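Local atomic coordinates of ethyl acetate hydrolase (Pseudomonas veronii, PDB entry 5EFZ), a protein that hydrolyses ethyl acetate to ethanol and acetate, an esterase step in the bacterial degradation of short-chain methyl ketones such as 2-butanone. Residues 145-150 against 166-171; 170-175 against 353-358; 294-299 against 322-327. All coordinates share one frame; numbering follows the deposited sequence.

Interaction 1 (145-150 against 166-171); sequences ALVVGG and DFVKRA
V147 and R170 meet through their backbones where strands 146-150 and 170-174 come together as neighbouring parallel strands of the alpha/beta-hydrolase sheet, the two ends of a beta-alpha-beta crossover whose helix is 152-163. V147 N donates to R170 O at 3.0 Å with an N-H...O angle of 161°, and V147 pairs with A171 in the parallel bridge. The same R170 oxygen is approached by the CA-H of L146, with L146 CA 3.3 Å away, so one carbonyl receives a conventional bond and a weaker C-H contact. L146 also lays its CD1 methyl alongside the stem of R170, 3.8 Å from R170 CB.

On the face that carries V147 and A171, the methyl V147 CG2 touches V168 CG1 at 3.7 Å. The two valine side chains cross at about a right angle, and helix 152-163 covers this patch through T157, which packs on V147 and A171, and W160, which packs on V168. L146 lies on the other face, against L355 and L356 of helix 342-356.

Further out, K169 turns away from the strand pair: its chain bends at chi2, and NZ donates to D166 O within its own segment. R170 instead leaves the strand with CG beside its backbone N (chi1 -58°) and runs extended to NE, its stem passing the carbonyl oxygen of A145. Two of the guanidinium nitrogens have other partners, NH2 being bonded to S358 O beyond the end of helix 342-356. The third, R170 NH1, donates to A145 O at 2.9 Å, on a lone pair in the carbonyl plane, with that oxygen only 1° out of the guanidinium plane.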
# COMPACT_ATOMS: atom_id res chain seq x y z
N ALA A 145 -35.53 3.49 -4.61
CA ALA A 145 -35.46 2.06 -4.95
C ALA A 145 -34.10 1.48 -4.61
O ALA A 145 -34.01 0.31 -4.27
CB ALA A 145 -35.78 1.82 -6.43
N LEU A 146 -33.04 2.30 -4.70
CA LEU A 146 -31.66 1.84 -4.48
C LEU A 146 -30.78 3.06 -4.27
O LEU A 146 -30.99 4.06 -4.96
CB LEU A 146 -31.14 1.01 -5.68
CG LEU A 146 -29.64 0.66 -5.66
CD1 LEU A 146 -29.40 -0.35 -4.49
CD2 LEU A 146 -29.27 -0.00 -7.00
N VAL A 147 -29.89 2.99 -3.28
CA VAL A 147 -28.75 3.88 -3.20
C VAL A 147 -27.51 3.02 -3.48
O VAL A 147 -27.33 1.97 -2.88
CB VAL A 147 -28.64 4.55 -1.84
CG1 VAL A 147 -27.42 5.49 -1.84
CG2 VAL A 147 -29.93 5.38 -1.54
N VAL A 148 -26.69 3.43 -4.44
CA VAL A 148 -25.50 2.65 -4.78
C VAL A 148 -24.33 3.57 -5.09
O VAL A 148 -24.46 4.55 -5.82
CB VAL A 148 -25.78 1.69 -6.00
CG1 VAL A 148 -26.35 2.47 -7.23
CG2 VAL A 148 -24.49 0.85 -6.38
N GLY A 149 -23.16 3.23 -4.53
CA GLY A 149 -21.97 4.00 -4.85
C GLY A 149 -20.73 3.22 -4.47
O GLY A 149 -20.83 2.22 -3.75
N GLY A 150 -19.58 3.65 -4.98
CA GLY A 150 -18.33 2.98 -4.69
C GLY A 150 -17.41 3.91 -3.93
O GLY A 150 -17.39 5.11 -4.18
N ASP A 166 -36.01 4.44 6.58
CA ASP A 166 -37.19 4.12 5.76
C ASP A 166 -37.11 4.61 4.30
O ASP A 166 -37.74 4.06 3.39
CB ASP A 166 -38.44 4.71 6.42
CG ASP A 166 -38.89 3.92 7.64
OD1 ASP A 166 -38.97 2.67 7.56
OD2 ASP A 166 -39.13 4.54 8.69
N PHE A 167 -36.34 5.66 4.08
CA PHE A 167 -36.24 6.28 2.78
C PHE A 167 -35.51 5.36 1.79
O PHE A 167 -35.80 5.36 0.59
CB PHE A 167 -35.49 7.62 2.93
CG PHE A 167 -35.78 8.64 1.85
CD1 PHE A 167 -35.09 8.62 0.64
CD2 PHE A 167 -36.70 9.66 2.08
CE1 PHE A 167 -35.33 9.62 -0.34
CE2 PHE A 167 -36.95 10.64 1.12
CZ PHE A 167 -36.26 10.62 -0.10
N VAL A 168 -34.55 4.58 2.29
CA VAL A 168 -33.68 3.78 1.44
C VAL A 168 -34.20 2.34 1.40
O VAL A 168 -34.12 1.62 2.40
CB VAL A 168 -32.20 3.85 1.95
CG1 VAL A 168 -31.25 3.05 1.05
CG2 VAL A 168 -31.75 5.33 2.08
N LYS A 169 -34.76 1.93 0.26
CA LYS A 169 -35.34 0.58 0.20
C LYS A 169 -34.26 -0.49 0.00
O LYS A 169 -34.44 -1.64 0.46
CB LYS A 169 -36.39 0.49 -0.91
CG LYS A 169 -37.55 1.49 -0.77
CD LYS A 169 -38.16 1.39 0.64
CE LYS A 169 -39.35 2.32 0.80
NZ LYS A 169 -39.96 2.28 2.17
N ARG A 170 -33.19 -0.13 -0.70
CA ARG A 170 -32.09 -1.06 -1.02
C ARG A 170 -30.82 -0.26 -1.02
O ARG A 170 -30.85 0.89 -1.43
CB ARG A 170 -32.28 -1.71 -2.39
CG ARG A 170 -33.58 -2.50 -2.54
CD ARG A 170 -33.73 -2.96 -3.99
NE ARG A 170 -35.03 -3.61 -4.18
CZ ARG A 170 -36.16 -2.96 -4.42
NH1 ARG A 170 -36.18 -1.62 -4.48
NH2 ARG A 170 -37.30 -3.64 -4.57
N ALA A 171 -29.71 -0.87 -0.60
CA ALA A 171 -28.43 -0.19 -0.56
C ALA A 171 -27.37 -1.14 -1.10
O ALA A 171 -27.35 -2.33 -0.77
CB ALA A 171 -28.08 0.27 0.87

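Interaction 2 (170-175 against 353-358); sequences RAAAIA and AELLSS
L355, in the last turn of helix 342-356, packs on strand 170-174. Its CG is anti to the backbone N, which carries the two methyls down to the strand: L355 CD2 lies 3.9 Å from A172 CB, while L355 CG is 4.1 Å from both CB and CD of R170. Here a C-terminal helix of the alpha/beta-hydrolase fold covers one face of the sheet, and the same leucine also touches L146, K296 and Y298 on the strands to either side. L356 points its CB away from the strand, yet its CD2 still comes within 4.4 Å of R170 CD, and its carbonyl oxygen sits over one face of the guanidinium.

S357 turns back on the helix: its N and OG both donate to E354 O, reaching it from the same face of the carbonyl plane. These two bonds to one oxygen tie down the chain as it leaves the helix, and S358 N donates in turn to L355 O. S358 then receives the arginine. R170 grips it side-on with two nitrogens, one to each of two oxygens. NH2 donates to S358 O at 2.8 Å and 162°, with the acceptor in the guanidinium plane; NE donates to S358 OG at 3.0 Å, less straight at 142° and tilted 26° from that plane.

Both acceptors are uncharged, so the grip is no salt bridge. Helix carbonyls point toward this end, however, and the negative end of the helix dipole would probably favour the arginine's positive charge there.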
# COMPACT_ATOMS: atom_id res chain seq x y z
N ARG A 170 -33.19 -0.13 -0.70
CA ARG A 170 -32.09 -1.06 -1.02
C ARG A 170 -30.82 -0.26 -1.02
O ARG A 170 -30.85 0.89 -1.43
CB ARG A 170 -32.28 -1.71 -2.39
CG ARG A 170 -33.58 -2.50 -2.54
CD ARG A 170 -33.73 -2.96 -3.99
NE ARG A 170 -35.03 -3.61 -4.18
CZ ARG A 170 -36.16 -2.96 -4.42
NH1 ARG A 170 -36.18 -1.62 -4.48
NH2 ARG A 170 -37.30 -3.64 -4.57
N ALA A 171 -29.71 -0.87 -0.60
CA ALA A 171 -28.43 -0.19 -0.56
C ALA A 171 -27.37 -1.14 -1.10
O ALA A 171 -27.35 -2.33 -0.77
CB ALA A 171 -28.08 0.27 0.87
N ALA A 172 -26.50 -0.61 -1.95
CA ALA A 172 -25.37 -1.37 -2.44
C ALA A 172 -24.11 -0.57 -2.19
O ALA A 172 -23.86 0.49 -2.81
CB ALA A 172 -25.53 -1.72 -3.94
N ALA A 173 -23.29 -1.08 -1.27
CA ALA A 173 -22.05 -0.41 -0.86
C ALA A 173 -20.87 -1.11 -1.48
O ALA A 173 -20.47 -2.19 -1.01
CB ALA A 173 -21.92 -0.37 0.65
N ILE A 174 -20.35 -0.52 -2.56
CA ILE A 174 -19.24 -1.13 -3.29
C ILE A 174 -17.90 -0.55 -2.84
O ILE A 174 -17.72 0.67 -2.86
CB ILE A 174 -19.38 -0.91 -4.79
CG1 ILE A 174 -20.77 -1.36 -5.29
CG2 ILE A 174 -18.27 -1.66 -5.52
CD1 ILE A 174 -21.13 -0.74 -6.65
N ALA A 175 -16.99 -1.43 -2.41
CA ALA A 175 -15.63 -1.04 -2.10
C ALA A 175 -15.55 0.19 -1.16
O ALA A 175 -14.84 1.16 -1.42
CB ALA A 175 -14.87 -0.78 -3.41
N ALA A 353 -28.87 -6.52 -10.26
CA ALA A 353 -30.16 -6.90 -10.83
C ALA A 353 -30.91 -7.78 -9.81
O ALA A 353 -32.13 -7.68 -9.66
CB ALA A 353 -29.96 -7.64 -12.17
N GLU A 354 -30.17 -8.60 -9.09
CA GLU A 354 -30.79 -9.49 -8.10
C GLU A 354 -31.31 -8.65 -6.95
O GLU A 354 -32.41 -8.86 -6.47
CB GLU A 354 -29.79 -10.53 -7.61
CG GLU A 354 -30.38 -11.45 -6.55
CD GLU A 354 -29.46 -12.60 -6.18
OE1 GLU A 354 -28.46 -12.83 -6.89
OE2 GLU A 354 -29.77 -13.28 -5.18
N LEU A 355 -30.53 -7.65 -6.55
CA LEU A 355 -30.94 -6.74 -5.47
C LEU A 355 -32.20 -6.00 -5.83
O LEU A 355 -33.13 -5.88 -5.02
CB LEU A 355 -29.81 -5.74 -5.17
CG LEU A 355 -30.08 -4.73 -4.05
CD1 LEU A 355 -30.52 -5.45 -2.77
CD2 LEU A 355 -28.76 -3.95 -3.79
N LEU A 356 -32.26 -5.48 -7.06
CA LEU A 356 -33.42 -4.71 -7.52
C LEU A 356 -34.66 -5.57 -7.69
O LEU A 356 -35.76 -5.03 -7.88
CB LEU A 356 -33.10 -4.00 -8.84
CG LEU A 356 -32.16 -2.78 -8.63
CD1 LEU A 356 -31.45 -2.39 -9.93
CD2 LEU A 356 -33.02 -1.61 -8.12
N SER A 357 -34.51 -6.89 -7.63
CA SER A 357 -35.68 -7.74 -7.79
C SER A 357 -36.24 -8.21 -6.44
O SER A 357 -37.23 -8.96 -6.39
CB SER A 357 -35.34 -8.95 -8.67
OG SER A 357 -34.59 -9.89 -7.93
N SER A 358 -35.65 -7.75 -5.34
CA SER A 358 -36.17 -8.10 -4.02
C SER A 358 -37.58 -7.49 -3.89
O SER A 358 -37.81 -6.34 -4.27
CB SER A 358 -35.23 -7.63 -2.90
OG SER A 358 -35.28 -6.20 -2.78

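Interaction 3 (294-299 against 322-327); sequences KAKTYV and NSEFRP
E324 and Y298 lie side by side on one face of the sheet, and the glutamate can be followed outward. Its CB rests 4.0 Å from Y298 CD1. CG stands beside the backbone N (chi1 -60°), and the extended chain from there brings CD to 3.8 Å from Y298 CE1. At the tip the oxygens divide. OE1 takes both NE and NH2 of R326, each at 2.9 Å; OE2 accepts a hydrogen bond from a water that also bonds Y298 OH, and a weak hydrogen bond from K296 NZ at 3.2 Å, part of a salt bridge. K296 NZ also donates to N322 OD1 at 3.3 Å, from above the plane of that side-chain carbonyl.

Beneath these groups, strands 296-300 and 324-325 run parallel, the last pair at this edge of the alpha/beta-hydrolase sheet and the ends of a crossover through helix 310-317. T297 O, E324 O and V299 O accept in turn from E324 N, V299 N and R326 N, the middle bond nearly straight at 176°.

R326 reaches back over Y298: its guanidinium stacks on the Y298 ring (centres 4.2 Å apart, planes at 11°), CD sits over the ring face, and NH2 has a second carboxylate partner in E354.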
# COMPACT_ATOMS: atom_id res chain seq x y z
N LYS A 294 -32.65 -0.40 7.59
CA LYS A 294 -33.79 -1.21 7.17
C LYS A 294 -33.69 -1.66 5.70
O LYS A 294 -34.37 -2.61 5.28
CB LYS A 294 -35.10 -0.44 7.38
CG LYS A 294 -35.38 -0.15 8.85
CD LYS A 294 -36.62 0.70 9.05
CE LYS A 294 -37.87 -0.07 8.84
NZ LYS A 294 -39.05 0.75 9.27
N ALA A 295 -32.86 -0.96 4.94
CA ALA A 295 -32.65 -1.26 3.52
C ALA A 295 -32.15 -2.67 3.31
O ALA A 295 -31.29 -3.13 4.06
CB ALA A 295 -31.62 -0.28 2.88
N LYS A 296 -32.65 -3.34 2.28
CA LYS A 296 -32.00 -4.57 1.81
C LYS A 296 -30.64 -4.20 1.30
O LYS A 296 -30.51 -3.45 0.32
CB LYS A 296 -32.84 -5.26 0.72
CG LYS A 296 -32.27 -6.61 0.21
CD LYS A 296 -32.26 -7.64 1.33
CE LYS A 296 -31.57 -8.96 0.92
NZ LYS A 296 -31.43 -9.93 2.06
N THR A 297 -29.59 -4.71 1.95
CA THR A 297 -28.24 -4.20 1.68
C THR A 297 -27.25 -5.27 1.20
O THR A 297 -27.12 -6.32 1.82
CB THR A 297 -27.65 -3.54 2.96
OG1 THR A 297 -28.56 -2.54 3.43
CG2 THR A 297 -26.30 -2.91 2.68
N TYR A 298 -26.57 -4.98 0.08
CA TYR A 298 -25.44 -5.79 -0.41
C TYR A 298 -24.13 -5.07 -0.08
O TYR A 298 -23.93 -3.89 -0.46
CB TYR A 298 -25.52 -6.02 -1.93
CG TYR A 298 -26.53 -7.05 -2.39
CD1 TYR A 298 -27.41 -7.64 -1.50
CD2 TYR A 298 -26.60 -7.41 -3.73
CE1 TYR A 298 -28.36 -8.58 -1.94
CE2 TYR A 298 -27.54 -8.35 -4.18
CZ TYR A 298 -28.40 -8.92 -3.28
OH TYR A 298 -29.32 -9.83 -3.73
N VAL A 299 -23.24 -5.76 0.63
CA VAL A 299 -21.92 -5.24 0.97
C VAL A 299 -20.94 -5.90 0.01
O VAL A 299 -20.84 -7.14 -0.01
CB VAL A 299 -21.54 -5.57 2.44
CG1 VAL A 299 -20.11 -5.05 2.76
CG2 VAL A 299 -22.59 -5.00 3.42
N ASN A 322 -30.51 -8.24 7.68
CA ASN A 322 -31.14 -8.38 6.35
C ASN A 322 -30.10 -8.42 5.20
O ASN A 322 -30.43 -8.79 4.08
CB ASN A 322 -32.14 -7.21 6.13
CG ASN A 322 -33.11 -7.44 4.99
OD1 ASN A 322 -33.20 -8.53 4.43
ND2 ASN A 322 -33.85 -6.38 4.64
N SER A 323 -28.85 -8.10 5.51
CA SER A 323 -27.84 -7.85 4.48
C SER A 323 -27.20 -9.12 3.92
O SER A 323 -27.38 -10.21 4.45
CB SER A 323 -26.74 -6.96 5.05
OG SER A 323 -25.99 -7.63 6.05
N GLU A 324 -26.42 -8.96 2.85
CA GLU A 324 -25.68 -10.08 2.24
C GLU A 324 -24.29 -9.62 1.90
O GLU A 324 -24.10 -8.49 1.50
CB GLU A 324 -26.38 -10.59 0.99
CG GLU A 324 -27.78 -11.09 1.30
CD GLU A 324 -28.45 -11.78 0.13
OE1 GLU A 324 -27.74 -12.22 -0.79
OE2 GLU A 324 -29.70 -11.87 0.14
N PHE A 325 -23.34 -10.53 2.04
CA PHE A 325 -21.95 -10.24 1.72
C PHE A 325 -21.64 -10.80 0.33
O PHE A 325 -21.73 -12.01 0.10
CB PHE A 325 -21.03 -10.85 2.80
CG PHE A 325 -19.59 -10.44 2.69
CD1 PHE A 325 -19.22 -9.12 2.84
CD2 PHE A 325 -18.59 -11.41 2.47
CE1 PHE A 325 -17.87 -8.73 2.77
CE2 PHE A 325 -17.23 -11.03 2.38
CZ PHE A 325 -16.88 -9.68 2.53
N ARG A 326 -21.39 -9.91 -0.62
CA ARG A 326 -21.14 -10.31 -2.00
C ARG A 326 -19.88 -9.65 -2.59
O ARG A 326 -19.97 -8.69 -3.34
CB ARG A 326 -22.35 -9.96 -2.86
CG ARG A 326 -23.54 -10.92 -2.57
CD ARG A 326 -24.83 -10.45 -3.12
NE ARG A 326 -25.92 -11.41 -2.91
CZ ARG A 326 -26.63 -11.97 -3.88
NH1 ARG A 326 -26.35 -11.69 -5.14
NH2 ARG A 326 -27.63 -12.81 -3.59
N PRO A 327 -18.71 -10.19 -2.26
CA PRO A 327 -17.48 -9.57 -2.77
C PRO A 327 -17.43 -9.65 -4.30
O PRO A 327 -17.87 -10.67 -4.87
CB PRO A 327 -16.36 -10.43 -2.16
CG PRO A 327 -16.99 -11.23 -1.08
CD PRO A 327 -18.45 -11.41 -1.48
O HOH W 1 -30.88 -11.25 -2.10

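In the fold
The three contacts occupy one half of the central sheet, whose strands 146-150, 170-174, 296-300 and 324-325 lie next to one another and parallel. Interaction 1 joins the first two and interaction 3 the last two, their centres about 11 Å apart; the salt bridge D166-K294 and a probable hydrogen bond from A171 N to K296 O connect them. Interaction 2, its centre about 8 Å and 7 Å from theirs, lays helix 342-356 over one face of this region. Along the chain interaction 1 precedes interaction 3, which is nested inside the loop closed by interaction 2. The C-terminal ends of strands 146-150 and 296-300 lead toward S151 and D305, inferred nucleophile and acid of the catalytic triad, as usual in the alpha/beta-hydrolase fold.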